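PDB 4WTP: beta-1,3-glucanosyltransferase from Rhizomucor miehei CAU432, which belongs to glycoside hydrolase family 17 and folds as a single-chain (beta/alpha)8 barrel, its parallel central strands enclosed by helices. Local coordinates for residues L128-E133 with A146-Q151; V163-A166 with K171-E174; D181-N186 with D208-A213. All blocks are in the same frame, centred on the assembly; numbering follows the deposited sequence.

Contact 1 of 3, residues L128-E133 with A146-Q151; sequences LIVGSE and ANYIKQ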
loop_
_atom_site.group_PDB
_atom_site.type_symbol
_atom_site.label_atom_id
_atom_site.label_comp_id
_atom_site.label_asym_id
_atom_site.label_seq_id
_atom_site.Cartn_x
_atom_site.Cartn_y
_atom_site.Cartn_z
ATOM N N LEU A 128 10.764 -2.732 1.647
ATOM C CA LEU A 128 10.378 -2.417 3.004
ATOM C C LEU A 128 9.917 -0.950 3.009
ATOM O O LEU A 128 10.692 -0.050 2.625
ATOM C CB LEU A 128 11.586 -2.606 3.904
ATOM C CG LEU A 128 11.364 -2.508 5.402
ATOM C CD1 LEU A 128 10.298 -3.442 5.968
ATOM C CD2 LEU A 128 12.683 -2.808 6.063
ATOM N N ILE A 129 8.690 -0.722 3.465
ATOM C CA ILE A 129 8.112 0.612 3.454
ATOM C C ILE A 129 8.200 1.176 4.869
ATOM O O ILE A 129 7.503 0.729 5.783
ATOM C CB ILE A 129 6.657 0.582 2.951
ATOM C CG1 ILE A 129 6.524 -0.183 1.617
ATOM C CG2 ILE A 129 6.129 2.015 2.828
ATOM C CD1 ILE A 129 5.074 -0.398 1.204
ATOM N N VAL A 130 9.092 2.134 5.065
ATOM C CA VAL A 130 9.437 2.622 6.389
ATOM C C VAL A 130 8.474 3.748 6.740
ATOM O O VAL A 130 8.765 4.925 6.538
ATOM C CB VAL A 130 10.917 3.070 6.467
ATOM C CG1 VAL A 130 11.279 3.420 7.908
ATOM C CG2 VAL A 130 11.818 1.969 5.915
ATOM N N GLY A 131 7.309 3.354 7.248
ATOM C CA GLY A 131 6.267 4.307 7.593
ATOM C C GLY A 131 5.364 4.661 6.435
ATOM O O GLY A 131 5.749 4.574 5.257
ATOM N N SER A 132 4.165 5.096 6.782
ATOM C CA SER A 132 3.215 5.633 5.807
ATOM C C SER A 132 2.571 6.872 6.393
ATOM O O SER A 132 1.970 6.812 7.478
ATOM C CB SER A 132 2.124 4.597 5.520
ATOM O OG SER A 132 1.128 5.139 4.650
ATOM N N GLU A 133 2.774 7.999 5.718
ATOM C CA GLU A 133 2.234 9.303 6.142
ATOM C C GLU A 133 2.801 9.795 7.468
ATOM O O GLU A 133 2.137 10.549 8.190
ATOM C CB GLU A 133 0.705 9.350 6.078
ATOM C CG GLU A 133 0.289 9.379 4.611
ATOM C CD GLU A 133 -1.195 9.264 4.388
ATOM O OE1 GLU A 133 -1.968 9.711 5.256
ATOM O OE2 GLU A 133 -1.606 8.752 3.317
ATOM N N ALA A 146 14.700 10.606 8.310
ATOM C CA ALA A 146 15.826 10.240 7.453
ATOM C C ALA A 146 16.854 9.375 8.190
ATOM O O ALA A 146 17.318 8.337 7.673
ATOM C CB ALA A 146 16.501 11.479 6.900
ATOM N N ASN A 147 17.198 9.783 9.417
ATOM C CA ASN A 147 18.115 8.990 10.237
ATOM C C ASN A 147 17.593 7.576 10.520
ATOM O O ASN A 147 18.361 6.597 10.494
ATOM C CB ASN A 147 18.383 9.733 11.535
ATOM C CG ASN A 147 19.189 11.005 11.311
ATOM O OD1 ASN A 147 19.764 11.214 10.234
ATOM N ND2 ASN A 147 19.212 11.868 12.314
ATOM N N TYR A 148 16.293 7.457 10.791
ATOM C CA TYR A 148 15.706 6.168 11.080
ATOM C C TYR A 148 15.761 5.285 9.818
ATOM O O TYR A 148 16.113 4.090 9.894
ATOM C CB TYR A 148 14.263 6.370 11.530
ATOM C CG TYR A 148 13.546 5.117 11.941
ATOM C CD1 TYR A 148 13.831 4.499 13.146
ATOM C CD2 TYR A 148 12.576 4.548 11.127
ATOM C CE1 TYR A 148 13.144 3.361 13.551
ATOM C CE2 TYR A 148 11.908 3.398 11.507
ATOM C CZ TYR A 148 12.185 2.819 12.725
ATOM O OH TYR A 148 11.497 1.697 13.084
ATOM N N ILE A 149 15.441 5.870 8.664
ATOM C CA ILE A 149 15.527 5.138 7.401
ATOM C C ILE A 149 16.937 4.620 7.164
ATOM O O ILE A 149 17.135 3.464 6.756
ATOM C CB ILE A 149 15.042 6.001 6.204
ATOM C CG1 ILE A 149 13.560 6.329 6.377
ATOM C CG2 ILE A 149 15.358 5.299 4.876
ATOM C CD1 ILE A 149 13.062 7.479 5.517
ATOM N N LYS A 150 17.922 5.480 7.401
ATOM C CA LYS A 150 19.319 5.090 7.242
ATOM C C LYS A 150 19.629 3.843 8.099
ATOM O O LYS A 150 20.277 2.892 7.630
ATOM C CB LYS A 150 20.220 6.272 7.635
ATOM C CG LYS A 150 21.721 6.023 7.564
ATOM C CD LYS A 150 22.485 7.344 7.588
ATOM C CE LYS A 150 21.745 8.455 8.338
ATOM N NZ LYS A 150 22.052 8.521 9.794
ATOM N N GLN A 151 19.181 3.854 9.358
ATOM C CA GLN A 151 19.371 2.716 10.277
ATOM C C GLN A 151 18.649 1.451 9.801
ATOM O O GLN A 151 19.184 0.349 9.865
ATOM C CB GLN A 151 18.930 3.090 11.693
ATOM C CG GLN A 151 19.838 4.128 12.338
ATOM C CD GLN A 151 19.180 4.893 13.476
ATOM O OE1 GLN A 151 17.999 4.700 13.787
ATOM N NE2 GLN A 151 19.950 5.774 14.111
#

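Contact 2 of 3, residues V163-A166 with K171-E174; sequences VATA and KFPE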
loop_
_atom_site.group_PDB
_atom_site.type_symbol
_atom_site.label_atom_id
_atom_site.label_comp_id
_atom_site.label_asym_id
_atom_site.label_seq_id
_atom_site.Cartn_x
_atom_site.Cartn_y
_atom_site.Cartn_z
ATOM N N VAL A 163 14.581 -0.024 0.328
ATOM C CA VAL A 163 13.742 0.715 1.270
ATOM C C VAL A 163 13.074 1.942 0.652
ATOM O O VAL A 163 13.647 2.651 -0.180
ATOM C CB VAL A 163 14.513 1.139 2.549
ATOM C CG1 VAL A 163 15.151 -0.071 3.209
ATOM C CG2 VAL A 163 15.560 2.171 2.235
ATOM N N ALA A 164 11.844 2.179 1.088
ATOM C CA ALA A 164 11.066 3.333 0.661
ATOM C C ALA A 164 10.395 3.915 1.886
ATOM O O ALA A 164 10.448 3.337 2.960
ATOM C CB ALA A 164 10.000 2.920 -0.340
ATOM N N THR A 165 9.795 5.085 1.716
ATOM C CA THR A 165 8.747 5.521 2.617
ATOM C C THR A 165 7.538 5.897 1.784
ATOM O O THR A 165 7.672 6.163 0.588
ATOM C CB THR A 165 9.231 6.672 3.500
ATOM O OG1 THR A 165 8.357 6.791 4.640
ATOM C CG2 THR A 165 9.332 7.971 2.685
ATOM N N ALA A 166 6.367 5.849 2.405
ATOM C CA ALA A 166 5.131 6.226 1.715
ATOM C C ALA A 166 4.578 7.504 2.332
ATOM O O ALA A 166 4.541 7.620 3.559
ATOM C CB ALA A 166 4.092 5.109 1.869
ATOM N N LYS A 171 4.958 15.658 0.596
ATOM C CA LYS A 171 5.760 15.351 1.797
ATOM C C LYS A 171 6.961 14.430 1.513
ATOM O O LYS A 171 7.175 13.410 2.169
ATOM C CB LYS A 171 4.881 14.706 2.851
ATOM C CG LYS A 171 3.951 15.664 3.556
ATOM C CD LYS A 171 4.713 16.761 4.276
ATOM C CE LYS A 171 3.749 17.534 5.141
ATOM N NZ LYS A 171 4.464 18.591 5.900
ATOM N N PHE A 172 7.750 14.820 0.532
ATOM C CA PHE A 172 8.999 14.123 0.220
ATOM C C PHE A 172 10.181 15.114 0.258
ATOM O O PHE A 172 10.720 15.484 -0.774
ATOM C CB PHE A 172 8.898 13.406 -1.117
ATOM C CG PHE A 172 8.106 12.128 -1.036
ATOM C CD1 PHE A 172 8.729 10.952 -0.603
ATOM C CD2 PHE A 172 6.740 12.094 -1.365
ATOM C CE1 PHE A 172 8.009 9.753 -0.519
ATOM C CE2 PHE A 172 6.029 10.900 -1.279
ATOM C CZ PHE A 172 6.657 9.752 -0.842
ATOM N N PRO A 173 10.578 15.563 1.458
ATOM C CA PRO A 173 11.685 16.524 1.576
ATOM C C PRO A 173 13.005 15.844 1.227
ATOM O O PRO A 173 13.176 14.628 1.422
ATOM C CB PRO A 173 11.649 16.903 3.049
ATOM C CG PRO A 173 11.075 15.680 3.715
ATOM C CD PRO A 173 10.014 15.201 2.771
ATOM N N GLU A 174 13.951 16.661 0.780
ATOM C CA GLU A 174 15.197 16.190 0.255
ATOM C C GLU A 174 15.967 15.322 1.242
ATOM O O GLU A 174 16.557 14.327 0.846
ATOM C CB GLU A 174 16.040 17.394 -0.195
ATOM C CG GLU A 174 17.290 17.001 -0.931
ATOM C CD GLU A 174 18.087 18.194 -1.428
ATOM O OE1 GLU A 174 17.751 19.359 -1.112
ATOM O OE2 GLU A 174 19.082 17.939 -2.129
#

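Contact 3 of 3, residues D181-N186 with D208-A213; sequences DFLMMN and DQVVGA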
loop_
_atom_site.group_PDB
_atom_site.type_symbol
_atom_site.label_atom_id
_atom_site.label_comp_id
_atom_site.label_asym_id
_atom_site.label_seq_id
_atom_site.Cartn_x
_atom_site.Cartn_y
_atom_site.Cartn_z
ATOM N N ASP A 181 15.764 4.200 -1.298
ATOM C CA ASP A 181 16.013 3.570 -2.584
ATOM C C ASP A 181 14.941 3.962 -3.617
ATOM O O ASP A 181 15.255 4.167 -4.789
ATOM C CB ASP A 181 16.082 2.054 -2.432
ATOM C CG ASP A 181 17.263 1.603 -1.595
ATOM O OD1 ASP A 181 18.383 2.067 -1.879
ATOM O OD2 ASP A 181 17.075 0.820 -0.658
ATOM N N PHE A 182 13.691 4.065 -3.169
ATOM C CA PHE A 182 12.607 4.536 -4.022
ATOM C C PHE A 182 11.538 5.213 -3.173
ATOM O O PHE A 182 11.501 5.072 -1.949
ATOM C CB PHE A 182 12.008 3.413 -4.898
ATOM C CG PHE A 182 11.423 2.260 -4.120
ATOM C CD1 PHE A 182 12.233 1.294 -3.528
ATOM C CD2 PHE A 182 10.043 2.154 -3.955
ATOM C CE1 PHE A 182 11.674 0.238 -2.809
ATOM C CE2 PHE A 182 9.481 1.086 -3.272
ATOM C CZ PHE A 182 10.296 0.136 -2.679
ATOM N N LEU A 183 10.644 5.947 -3.836
ATOM C CA LEU A 183 9.570 6.669 -3.165
ATOM C C LEU A 183 8.261 5.963 -3.434
ATOM O O LEU A 183 8.082 5.381 -4.511
ATOM C CB LEU A 183 9.476 8.080 -3.730
ATOM C CG LEU A 183 10.606 9.089 -3.500
ATOM C CD1 LEU A 183 11.863 8.716 -4.259
ATOM C CD2 LEU A 183 10.156 10.486 -3.855
ATOM N N MET A 184 7.327 6.041 -2.484
ATOM C CA MET A 184 5.982 5.531 -2.755
ATOM C C MET A 184 4.938 6.565 -2.359
ATOM O O MET A 184 4.910 7.065 -1.226
ATOM C CB MET A 184 5.697 4.231 -2.003
ATOM C CG MET A 184 6.687 3.104 -2.253
ATOM S SD MET A 184 6.089 1.406 -1.747
ATOM C CE MET A 184 5.166 0.955 -3.249
ATOM N N MET A 185 4.075 6.887 -3.291
ATOM C CA MET A 185 3.007 7.854 -3.072
ATOM C C MET A 185 1.689 7.258 -2.609
ATOM O O MET A 185 1.206 6.321 -3.158
ATOM C CB MET A 185 2.751 8.579 -4.384
ATOM C CG MET A 185 1.736 9.740 -4.287
ATOM S SD MET A 185 1.347 10.668 -5.874
ATOM C CE MET A 185 0.387 9.422 -6.842
ATOM N N ASN A 186 1.112 7.893 -1.600
ATOM C CA ASN A 186 -0.293 7.609 -1.242
ATOM C C ASN A 186 -1.079 8.788 -1.753
ATOM O O ASN A 186 -0.750 9.940 -1.413
ATOM C CB ASN A 186 -0.490 7.594 0.272
ATOM C CG ASN A 186 0.271 6.502 0.992
ATOM O OD1 ASN A 186 0.665 5.494 0.433
ATOM N ND2 ASN A 186 0.412 6.687 2.291
ATOM N N ASP A 208 3.415 13.092 -10.753
ATOM C CA ASP A 208 4.481 13.897 -11.361
ATOM C C ASP A 208 5.115 14.837 -10.347
ATOM O O ASP A 208 6.305 15.129 -10.453
ATOM C CB ASP A 208 3.948 14.675 -12.561
ATOM C CG ASP A 208 3.679 13.785 -13.758
ATOM O OD1 ASP A 208 4.219 12.653 -13.797
ATOM O OD2 ASP A 208 2.962 14.244 -14.664
ATOM N N GLN A 209 4.346 15.308 -9.369
ATOM C CA GLN A 209 4.926 16.119 -8.287
ATOM C C GLN A 209 5.903 15.302 -7.441
ATOM O O GLN A 209 6.927 15.808 -6.990
ATOM C CB GLN A 209 3.840 16.720 -7.390
ATOM C CG GLN A 209 2.949 17.706 -8.126
ATOM C CD GLN A 209 3.655 19.021 -8.410
ATOM O OE1 GLN A 209 4.577 19.415 -7.686
ATOM N NE2 GLN A 209 3.231 19.705 -9.466
ATOM N N VAL A 210 5.603 14.025 -7.222
ATOM C CA VAL A 210 6.521 13.177 -6.487
ATOM C C VAL A 210 7.772 12.921 -7.325
ATOM O O VAL A 210 8.893 12.923 -6.796
ATOM C CB VAL A 210 5.876 11.867 -6.015
ATOM C CG1 VAL A 210 6.884 11.012 -5.241
ATOM C CG2 VAL A 210 4.692 12.172 -5.129
ATOM N N VAL A 211 7.606 12.700 -8.626
ATOM C CA VAL A 211 8.776 12.642 -9.493
ATOM C C VAL A 211 9.602 13.930 -9.333
ATOM O O VAL A 211 10.849 13.867 -9.312
ATOM C CB VAL A 211 8.379 12.378 -10.984
ATOM C CG1 VAL A 211 9.590 12.511 -11.915
ATOM C CG2 VAL A 211 7.745 10.995 -11.122
ATOM N N GLY A 212 8.921 15.062 -9.221
ATOM C CA GLY A 212 9.620 16.337 -9.039
ATOM C C GLY A 212 10.482 16.371 -7.784
ATOM O O GLY A 212 11.490 17.114 -7.742
ATOM N N ALA A 213 10.122 15.556 -6.786
ATOM C CA ALA A 213 10.852 15.501 -5.501
ATOM C C ALA A 213 11.792 14.297 -5.394
ATOM O O ALA A 213 12.418 14.086 -4.363
ATOM C CB ALA A 213 9.863 15.492 -4.332
#

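Contact 1 of 3, residues L128-E133 with A146-Q151
Val130, near the C-terminal end of strand 125-132, packs against Tyr148 and Ile149 of helix 142-156, joining strand to helix within one beta-alpha-beta unit of the (beta/alpha)8 barrel. The tight part of the contact centres on one methyl group. Val130 CG1 lies at the edge of the Tyr148 ring, near the ring plane, 3.6 Å from CD2, so that the aromatic edge rather than a face meets the methyl. Both residues use extended first torsions for this: Val130 CG1 is anti to the backbone N (chi1 -173°), and the phenol ring leaves the helix in the same way (chi1 -177°), reaching across to the sheet. Ile149 packs less closely. Its CG1 stands 4.0 Å from Val130 CG1, and its side chain also touches Val163 and Leu180. All three touching residues are buried and the contact between them is wholly apolar.

The ring is also fixed from beyond the pair, since the Tyr148 hydroxyl is hydrogen-bonded to Phe106 O and the two aromatic rings meet edge-to-face. On the strand side, Val130 is the centre of an inverse gamma turn, with a weak hydrogen bond from Gly131 N to Ile129 O.

The other side of the helix is looser. Asn147 and Lys150 are partly exposed and Gln151 is exposed, none of them touching segment 128-133, which is consistent with a polar outer face of the helix. Regular helical bonding holds the backbone beneath them, and the Lys150 amide N donates to Ala146 O over 2.9 Å.

Contact 2 of 3, residues V163-A166 with K171-E174
The ring of Phe172 points its edge at the backbone of Thr165, joining strand 163-167 of the (beta/alpha)8 barrel to the loop that follows it. Thr165 O sits in the plane of the ring, 3.8 Å from Phe172 CE1, so the carbonyl faces aromatic C-H groups instead of the pi cloud. With chi1 at -77°, Phe172 CG is anti to its own carbonyl carbon, and the ring reaches inward although the loop backbone stays well away from the strand. The threonine and phenylalanine side chains lie antiparallel, overlapping at their ends, and their carbon contact is CE1 against Thr165 CG2, 3.9 Å apart.

That methyl occupies the crowded position between the backbone N and the carbonyl carbon, which leaves OG1 to turn to the neighbouring strand, where it is hydrogen-bonded to Val130 O. One branch of Thr165 thus serves the sheet and the other the loop. Leu183 also touches the ring, and Ala213 the side chain of Phe172. Directly after it, Pro173 takes the N-cap position of helix 174-177. Along the strand, Phe172 CZ approaches the backbone of Ala166 obliquely, 4.4 Å from its carbonyl carbon.

Contact 3 of 3, residues D181-N186 with D208-A213
The amide N of Ala213 is shared between two carbonyls of the preceding helical turn, with a hydrogen bond to Val210 O at 2.9 Å and a weak one to Gln209 O. Ala213 lies beside strand 182-186, where its own carbonyl O is 4.3 Å from Leu183 CD2. The same leucine methyl is 4.0 Å from Val210 O, so it rests along the backbone as well as against a side chain.

Val210 has the largest share of the contact, its two methyls divided between two residues of the strand. CG1, anti to the backbone N (chi1 -180°), comes within 3.6 Å of Leu183 CD2, the valine and leucine side chains lying alongside with their ends pointing opposite ways. CG2 goes to Met185, where the sulfur SD is 3.7 Å away and CG 3.9 Å. Two anti torsions of the methionine (chi1 -174°, chi2 -179°) bring SD to this methyl, and the bend at chi3 then turns only the terminal CE. Val210 is thus wedged between alternate strand residues, with its CA 7.2 Å from the CA of Met185.

Earlier in helix 196-212, Leu203, His206 and Tyr207 also touch Met185, while Val219 of the next strand reaches Val210. Met184, between the two contacting residues, points away from the helix, as expected for a strand with alternating sides. At the strand's C-terminal end, Asn186 ND2 is hydrogen-bonded to both Ser132 OG and Glu133 OE2, and its OD1 to Ser222 OG, tying three strands together. Leucine, methionine and valine packed between a parallel strand and the helix that follows it form part of the apolar layer between strands and helices typical of the (beta/alpha)8 barrel, here in the unit 182-186, 196-212 and 219-223.

The three contacts follow one another along the chain, each closing before the next opens, so none nests in or crosses another. Contact 1 closes the connection from strand 125-132 to helix 142-156. The chain then enters strand 163-167, and contact 2 closes a much shorter loop, bringing 171-174 back over that strand. After helix 174-177, strand 182-186 begins contact 3, which is completed by 208-213, near the end of helix 196-212. The three strands are consecutive neighbours in the barrel sheet, joined by backbone hydrogen bonds, with contact 2 in the middle. Centres of contacts 2 and 3 are about 7 Å apart, and those of contacts 1 and 3 about 15 Å.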